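Probable outer membrane protein (PDB 3DWO) probably acts as an outer-membrane channel of the FadL family that takes up long-chain fatty acids or other hydrophobic compounds. Local coordinates at residues 72-75 with 79-82; 219-222 with 226-229; 19-22 with 28-31. One frame throughout, in Å; residues are numbered along the deposited sequence.

Contact 1. Residues 72-75 with 79-82; sequences GGYQ and GTPE
Residues Y74 and Q75 meet T80, P81 and E82 in a surface contact that folds one loop back on itself. The loop joins strand 44-63 to strand 93-105 and, by the topology of FadL-type barrels, probably lies on the extracellular side. Neither segment is a regular strand. A single backbone bridge pairs Y74 with E82, and their CA atoms are 4.4 Å apart. One hydrogen bond crosses the contact, from Q75 N to P81 O at 2.9 Å. The amide approaches almost head-on to the carbonyl, with a C=O...N angle of 170°. A longer CA-H...O approach runs from E82 CA to G73 O, at 3.5 Å.

The Y74 ring lies alongside the E82 side chain. Its CE1 is 3.5 Å from E82 CG, so it is the methylene part of the glutamate that touches. The ring and the carboxylate are turned 67° from each other. T80 O meets the ring at its edge, 3.3 Å from Y74 CD1. On Q75, CB packs against P81 CG at 3.6 Å. Q75 CG is anti to the backbone N (chi1 172°), and the bend at chi2 helps carry the amide away from the proline. T80 OG1 is 3.5 Å from Y74 CB, but its hydrogen bonds go to G77 O and D76 N in the connecting turn. Outside the contact, N129 ND2 binds G72 O.

Between the segments there is thus a single hydrogen bond, and aliphatic and ring-edge contacts make up the rest; backbone bonding of G73 with L83 continues the pairing just beyond.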
ATOM      1  N   GLY A  72      18.393  22.647 -10.398  1.00 19.49           N
ATOM      2  CA  GLY A  72      19.043  21.485  -9.819  1.00 20.53           C
ATOM      3  C   GLY A  72      19.993  21.843  -8.692  1.00 21.40           C
ATOM      4  O   GLY A  72      20.693  20.978  -8.167  1.00 24.04           O
ATOM      5  N   GLY A  73      20.023  23.120  -8.326  1.00 22.09           N
ATOM      6  CA  GLY A  73      20.897  23.570  -7.257  1.00 22.78           C
ATOM      7  C   GLY A  73      22.372  23.498  -7.606  1.00 25.41           C
ATOM      8  O   GLY A  73      22.764  23.712  -8.758  1.00 25.56           O
ATOM      9  N   TYR A  74      23.193  23.183  -6.609  1.00 25.10           N
ATOM     10  CA  TYR A  74      24.636  23.092  -6.791  1.00 27.76           C
ATOM     11  C   TYR A  74      25.188  21.722  -6.415  1.00 28.67           C
ATOM     12  O   TYR A  74      24.592  20.984  -5.627  1.00 27.27           O
ATOM     13  CB  TYR A  74      25.345  24.147  -5.936  1.00 28.58           C
ATOM     14  CG  TYR A  74      24.976  25.568  -6.269  1.00 32.22           C
ATOM     15  CD1 TYR A  74      25.610  26.253  -7.312  1.00 33.02           C
ATOM     16  CD2 TYR A  74      23.977  26.228  -5.555  1.00 32.27           C
ATOM     17  CE1 TYR A  74      25.252  27.561  -7.633  1.00 34.48           C
ATOM     18  CE2 TYR A  74      23.610  27.530  -5.867  1.00 35.55           C
ATOM     19  CZ  TYR A  74      24.247  28.190  -6.905  1.00 36.12           C
ATOM     20  OH  TYR A  74      23.857  29.467  -7.222  1.00 38.02           O
ATOM     21  N   GLN A  75      26.348  21.410  -6.980  1.00 30.18           N
ATOM     22  CA  GLN A  75      27.041  20.157  -6.726  1.00 32.63           C
ATOM     23  C   GLN A  75      27.233  19.985  -5.224  1.00 33.30           C
ATOM     24  O   GLN A  75      26.882  18.947  -4.670  1.00 35.18           O
ATOM     25  CB  GLN A  75      28.405  20.175  -7.429  1.00 34.05           C
ATOM     26  CG  GLN A  75      29.322  19.010  -7.108  1.00 38.21           C
ATOM     27  CD  GLN A  75      28.821  17.697  -7.673  1.00 42.46           C
ATOM     28  OE1 GLN A  75      28.539  17.591  -8.870  1.00 46.42           O
ATOM     29  NE2 GLN A  75      28.715  16.685  -6.818  1.00 42.95           N
ATOM     30  N   GLY A  79      29.054  28.340  -4.989  1.00 39.75           N
ATOM     31  CA  GLY A  79      30.449  28.314  -5.394  1.00 40.03           C
ATOM     32  C   GLY A  79      30.869  27.090  -6.188  1.00 40.38           C
ATOM     33  O   GLY A  79      31.877  27.130  -6.896  1.00 42.43           O
ATOM     34  N   THR A  80      30.125  25.996  -6.063  1.00 39.36           N
ATOM     35  CA  THR A  80      30.448  24.793  -6.815  1.00 37.27           C
ATOM     36  C   THR A  80      29.618  24.830  -8.095  1.00 36.39           C
ATOM     37  O   THR A  80      28.722  25.659  -8.234  1.00 36.60           O
ATOM     38  CB  THR A  80      30.140  23.508  -6.009  1.00 36.88           C
ATOM     39  OG1 THR A  80      28.760  23.495  -5.624  1.00 37.25           O
ATOM     40  CG2 THR A  80      31.020  23.439  -4.771  1.00 35.92           C
ATOM     41  N   PRO A  81      29.906  23.939  -9.052  1.00 37.30           N
ATOM     42  CA  PRO A  81      29.154  23.921 -10.312  1.00 37.16           C
ATOM     43  C   PRO A  81      27.645  23.724 -10.167  1.00 36.87           C
ATOM     44  O   PRO A  81      27.180  22.954  -9.328  1.00 36.13           O
ATOM     45  CB  PRO A  81      29.822  22.789 -11.091  1.00 37.04           C
ATOM     46  CG  PRO A  81      30.283  21.866 -10.004  1.00 39.64           C
ATOM     47  CD  PRO A  81      30.868  22.826  -9.002  1.00 36.64           C
ATOM     48  N   GLU A  82      26.887  24.436 -10.992  1.00 35.83           N
ATOM     49  CA  GLU A  82      25.441  24.332 -10.970  1.00 36.15           C
ATOM     50  C   GLU A  82      25.025  23.018 -11.616  1.00 34.46           C
ATOM     51  O   GLU A  82      25.618  22.578 -12.599  1.00 35.36           O
ATOM     52  CB  GLU A  82      24.821  25.510 -11.722  1.00 39.08           C
ATOM     53  CG  GLU A  82      25.034  26.844 -11.029  1.00 44.59           C
ATOM     54  CD  GLU A  82      24.585  28.023 -11.869  1.00 49.18           C
ATOM     55  OE1 GLU A  82      23.457  27.977 -12.408  1.00 51.79           O
ATOM     56  OE2 GLU A  82      25.357  29.003 -11.984  1.00 50.64           O
TER

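Contact 2. Residues 219-222 with 226-229; sequences VWKP and DTLG
V219 and W220 pair with G229 and L228 through antiparallel backbone contacts. W220 N gives a hydrogen bond to L228 O at 2.9 Å, and L228 N returns one to W220 O at 2.8 Å. Both are nearly straight at hydrogen, 172° and 169°. The two reciprocal bonds make W220-L228 a hydrogen-bonded pair. V219-G229 is the neighbouring non-hydrogen-bonded pair. CA-H...O approaches flank the bonded pair: V219 CA to L228 O at 3.4 Å, and K221 CA to D226 O at 3.3 Å on the turn side.

Apolar packing lies on the face of W220 and L228. L228 CD1 meets the benzene part of the indole, 3.5 Å from W220 CE3, and the two side chains run side by side. P222 CG sits 3.2 Å above the indole plane of W220, over its centre, in a CH-pi type of packing. W220 also touches F158, and L228 touches W292.

The two segments meet at the turn end of a beta hairpin, strands 201-220 and 226-248, in the barrel wall. By FadL topology its short turn probably faces the periplasm. Neighbouring strands continue the wall on each flank: V219 bonds through its backbone to S159, and T227 to V293. The V219 side chain points into the barrel, where it packs on L22, A35, A36 and F39.

Polar and mixed contacts involve K221, T227 and D226. K221 lies beside T227, and the bend at chi3 (79°) brings its CE to 3.2 Å from T227 OG1. T227 CG2 is anti to the backbone N and reaches V219 CG1 at 3.9 Å. The D226 carboxylate is gripped from two residues: OD2 bonds T223 OG1 in the turn, and OD1 bonds W292 NE1 of strand 287-295.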
ATOM      1  N   VAL A 219     -20.582 -16.028   7.186  1.00 38.24           N
ATOM      2  CA  VAL A 219     -20.986 -16.552   5.889  1.00 40.22           C
ATOM      3  C   VAL A 219     -22.402 -17.099   5.998  1.00 43.36           C
ATOM      4  O   VAL A 219     -22.762 -17.728   6.996  1.00 43.59           O
ATOM      5  CB  VAL A 219     -20.049 -17.678   5.410  1.00 39.24           C
ATOM      6  CG1 VAL A 219     -20.653 -18.385   4.208  1.00 37.07           C
ATOM      7  CG2 VAL A 219     -18.693 -17.099   5.043  1.00 39.38           C
ATOM      8  N   TRP A 220     -23.196 -16.847   4.963  1.00 45.66           N
ATOM      9  CA  TRP A 220     -24.577 -17.296   4.915  1.00 47.87           C
ATOM     10  C   TRP A 220     -24.876 -17.914   3.554  1.00 49.30           C
ATOM     11  O   TRP A 220     -24.776 -17.242   2.525  1.00 49.03           O
ATOM     12  CB  TRP A 220     -25.506 -16.107   5.179  1.00 48.54           C
ATOM     13  CG  TRP A 220     -26.968 -16.425   5.122  1.00 51.06           C
ATOM     14  CD1 TRP A 220     -27.594 -17.514   5.660  1.00 50.78           C
ATOM     15  CD2 TRP A 220     -28.001 -15.608   4.555  1.00 51.48           C
ATOM     16  NE1 TRP A 220     -28.952 -17.422   5.470  1.00 51.19           N
ATOM     17  CE2 TRP A 220     -29.230 -16.263   4.794  1.00 51.55           C
ATOM     18  CE3 TRP A 220     -28.008 -14.384   3.873  1.00 51.40           C
ATOM     19  CZ2 TRP A 220     -30.457 -15.734   4.374  1.00 52.06           C
ATOM     20  CZ3 TRP A 220     -29.232 -13.857   3.454  1.00 52.03           C
ATOM     21  CH2 TRP A 220     -30.438 -14.534   3.707  1.00 52.49           C
ATOM     22  N   LYS A 221     -25.222 -19.199   3.552  1.00 51.24           N
ATOM     23  CA  LYS A 221     -25.551 -19.908   2.316  1.00 53.85           C
ATOM     24  C   LYS A 221     -27.057 -20.148   2.285  1.00 55.02           C
ATOM     25  O   LYS A 221     -27.543 -21.177   2.752  1.00 55.50           O
ATOM     26  CB  LYS A 221     -24.811 -21.246   2.248  1.00 53.21           C
ATOM     27  CG  LYS A 221     -23.308 -21.127   2.413  1.00 54.66           C
ATOM     28  CD  LYS A 221     -22.597 -22.437   2.098  1.00 55.19           C
ATOM     29  CE  LYS A 221     -22.460 -22.660   0.595  1.00 57.03           C
ATOM     30  NZ  LYS A 221     -23.774 -22.716  -0.116  1.00 58.08           N
ATOM     31  N   PRO A 222     -27.815 -19.191   1.736  1.00 56.16           N
ATOM     32  CA  PRO A 222     -29.272 -19.295   1.654  1.00 58.13           C
ATOM     33  C   PRO A 222     -29.823 -20.420   0.789  1.00 60.40           C
ATOM     34  O   PRO A 222     -30.715 -21.150   1.221  1.00 61.67           O
ATOM     35  CB  PRO A 222     -29.688 -17.927   1.112  1.00 57.53           C
ATOM     36  CG  PRO A 222     -28.592 -17.028   1.560  1.00 57.08           C
ATOM     37  CD  PRO A 222     -27.372 -17.862   1.291  1.00 56.36           C
ATOM     38  N   ASP A 226     -26.228 -19.936  -3.635  1.00 56.34           N
ATOM     39  CA  ASP A 226     -25.711 -18.634  -3.263  1.00 53.29           C
ATOM     40  C   ASP A 226     -24.954 -18.663  -1.947  1.00 50.97           C
ATOM     41  O   ASP A 226     -25.400 -19.259  -0.967  1.00 50.43           O
ATOM     42  CB  ASP A 226     -26.857 -17.630  -3.163  1.00 53.31           C
ATOM     43  CG  ASP A 226     -27.661 -17.542  -4.440  1.00 54.12           C
ATOM     44  OD1 ASP A 226     -27.085 -17.156  -5.477  1.00 54.04           O
ATOM     45  OD2 ASP A 226     -28.869 -17.861  -4.405  1.00 55.05           O
ATOM     46  N   THR A 227     -23.799 -18.011  -1.940  1.00 47.16           N
ATOM     47  CA  THR A 227     -22.975 -17.924  -0.751  1.00 44.11           C
ATOM     48  C   THR A 227     -22.692 -16.447  -0.537  1.00 43.13           C
ATOM     49  O   THR A 227     -22.070 -15.798  -1.376  1.00 42.63           O
ATOM     50  CB  THR A 227     -21.644 -18.675  -0.927  1.00 43.64           C
ATOM     51  OG1 THR A 227     -21.904 -20.047  -1.241  1.00 43.76           O
ATOM     52  CG2 THR A 227     -20.828 -18.612   0.353  1.00 44.59           C
ATOM     53  N   LEU A 228     -23.182 -15.913   0.574  1.00 41.32           N
ATOM     54  CA  LEU A 228     -22.979 -14.514   0.901  1.00 39.63           C
ATOM     55  C   LEU A 228     -21.982 -14.429   2.038  1.00 39.89           C
ATOM     56  O   LEU A 228     -21.939 -15.303   2.904  1.00 39.35           O
ATOM     57  CB  LEU A 228     -24.295 -13.864   1.323  1.00 39.58           C
ATOM     58  CG  LEU A 228     -25.374 -13.705   0.250  1.00 40.40           C
ATOM     59  CD1 LEU A 228     -26.622 -13.100   0.875  1.00 39.72           C
ATOM     60  CD2 LEU A 228     -24.866 -12.807  -0.864  1.00 40.28           C
ATOM     61  N   GLY A 229     -21.176 -13.376   2.036  1.00 39.15           N
ATOM     62  CA  GLY A 229     -20.192 -13.229   3.086  1.00 37.20           C
ATOM     63  C   GLY A 229     -19.914 -11.797   3.482  1.00 37.06           C
ATOM     64  O   GLY A 229     -19.911 -10.884   2.653  1.00 36.50           O
TER

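Contact 3. Residues 19-22 with 28-31; sequences GGSL and SAAF
S21 and S28 both place OG between the backbone N and the carbonyl carbon, with chi1 of 56° and 66°. Each CB points towards the other segment. The hydroxyls do not meet each other. S28 OG comes up to S21 CB, at 3.2 Å. S21 OG turns to A29 instead, 3.5 Å from A29 CA and 3.8 Å from A29 CB. No hydrogen bond crosses this small contact. S28 OG is bonded to D26 OD2, which fixes the hydroxyl beside S21, and S21 also touches D26.

The two segments belong to the N-terminal part of the chain that, as in other FadL proteins, probably forms the hatch inside the barrel. Residues 19-22 make a type II' beta turn, closed by the bond from L22 N to G19 O at 3.1 Å. G20 takes the positive phi that this turn needs. Residues 28-31 lie at the short, weakly bonded helix 29-32.

Further contacts tie both segments to the barrel wall. L22 packs on D291 and V293. A30 O accepts a bond from S149 OG, and the F31 ring meets F215 and H233 edge-to-face.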
ATOM      1  N   GLY A  19     -15.827 -12.027  -5.622  1.00 31.86           N
ATOM      2  CA  GLY A  19     -16.316 -13.131  -4.817  1.00 31.69           C
ATOM      3  C   GLY A  19     -15.464 -13.359  -3.584  1.00 31.84           C
ATOM      4  O   GLY A  19     -15.779 -14.211  -2.752  1.00 30.42           O
ATOM      5  N   GLY A  20     -14.384 -12.596  -3.460  1.00 30.78           N
ATOM      6  CA  GLY A  20     -13.520 -12.745  -2.306  1.00 30.40           C
ATOM      7  C   GLY A  20     -13.005 -14.164  -2.186  1.00 32.83           C
ATOM      8  O   GLY A  20     -12.489 -14.732  -3.154  1.00 32.17           O
ATOM      9  N   SER A  21     -13.151 -14.748  -1.000  1.00 33.01           N
ATOM     10  CA  SER A  21     -12.685 -16.107  -0.772  1.00 36.85           C
ATOM     11  C   SER A  21     -13.844 -17.087  -0.587  1.00 37.37           C
ATOM     12  O   SER A  21     -13.680 -18.137   0.041  1.00 37.81           O
ATOM     13  CB  SER A  21     -11.771 -16.137   0.458  1.00 38.14           C
ATOM     14  OG  SER A  21     -12.433 -15.599   1.590  1.00 41.34           O
ATOM     15  N   LEU A  22     -15.003 -16.753  -1.153  1.00 36.76           N
ATOM     16  CA  LEU A  22     -16.183 -17.601  -1.026  1.00 36.46           C
ATOM     17  C   LEU A  22     -16.313 -18.734  -2.044  1.00 37.11           C
ATOM     18  O   LEU A  22     -17.234 -19.545  -1.946  1.00 38.25           O
ATOM     19  CB  LEU A  22     -17.451 -16.740  -1.038  1.00 36.98           C
ATOM     20  CG  LEU A  22     -17.615 -15.805   0.167  1.00 37.54           C
ATOM     21  CD1 LEU A  22     -18.961 -15.104   0.112  1.00 36.86           C
ATOM     22  CD2 LEU A  22     -17.496 -16.605   1.455  1.00 37.98           C
ATOM     23  N   SER A  28      -7.594 -19.142   0.912  1.00 30.13           N
ATOM     24  CA  SER A  28      -7.373 -17.729   1.222  1.00 30.13           C
ATOM     25  C   SER A  28      -8.378 -17.259   2.269  1.00 29.13           C
ATOM     26  O   SER A  28      -8.244 -16.170   2.831  1.00 27.15           O
ATOM     27  CB  SER A  28      -7.514 -16.865  -0.033  1.00 30.77           C
ATOM     28  OG  SER A  28      -8.845 -16.888  -0.515  1.00 33.81           O
ATOM     29  N   ALA A  29      -9.388 -18.084   2.525  1.00 27.95           N
ATOM     30  CA  ALA A  29     -10.408 -17.751   3.512  1.00 29.90           C
ATOM     31  C   ALA A  29      -9.804 -17.661   4.913  1.00 29.34           C
ATOM     32  O   ALA A  29     -10.354 -17.007   5.793  1.00 29.07           O
ATOM     33  CB  ALA A  29     -11.519 -18.803   3.490  1.00 31.11           C
ATOM     34  N   ALA A  30      -8.674 -18.328   5.118  1.00 31.02           N
ATOM     35  CA  ALA A  30      -8.010 -18.317   6.417  1.00 30.99           C
ATOM     36  C   ALA A  30      -7.783 -16.884   6.912  1.00 31.73           C
ATOM     37  O   ALA A  30      -7.700 -16.639   8.118  1.00 33.70           O
ATOM     38  CB  ALA A  30      -6.686 -19.062   6.329  1.00 29.79           C
ATOM     39  N   PHE A  31      -7.700 -15.936   5.984  1.00 29.83           N
ATOM     40  CA  PHE A  31      -7.481 -14.542   6.360  1.00 29.45           C
ATOM     41  C   PHE A  31      -8.610 -13.609   5.928  1.00 29.33           C
ATOM     42  O   PHE A  31      -9.159 -12.870   6.743  1.00 29.18           O
ATOM     43  CB  PHE A  31      -6.157 -14.040   5.769  1.00 28.56           C
ATOM     44  CG  PHE A  31      -5.898 -12.576   6.006  1.00 28.63           C
ATOM     45  CD1 PHE A  31      -5.640 -12.096   7.286  1.00 27.05           C
ATOM     46  CD2 PHE A  31      -5.930 -11.671   4.946  1.00 27.50           C
ATOM     47  CE1 PHE A  31      -5.417 -10.737   7.507  1.00 28.64           C
ATOM     48  CE2 PHE A  31      -5.709 -10.309   5.158  1.00 29.19           C
ATOM     49  CZ  PHE A  31      -5.451  -9.840   6.440  1.00 27.24           C
TER

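In the fold
Along the chain contact 3 comes first, then contact 1, then contact 2. Contacts 2 and 3 are neighbours, with centres 13 Å apart. They touch where L22 CD1 packs 3.4 Å from G229 N, so the N-terminal segment, probably part of the hatch, rests on the inner side of hairpin 201-220/226-248. Contact 1 lies across the chain's centre, its own centre 65 Å from that of contact 2 and 55 Å from that of contact 3. It belongs to the loop between strands 44-63 and 93-105. The three thus sample the probable extracellular loops, the probably plugged interior and the probable periplasmic end of the barrel, consistent with a FadL-type channel.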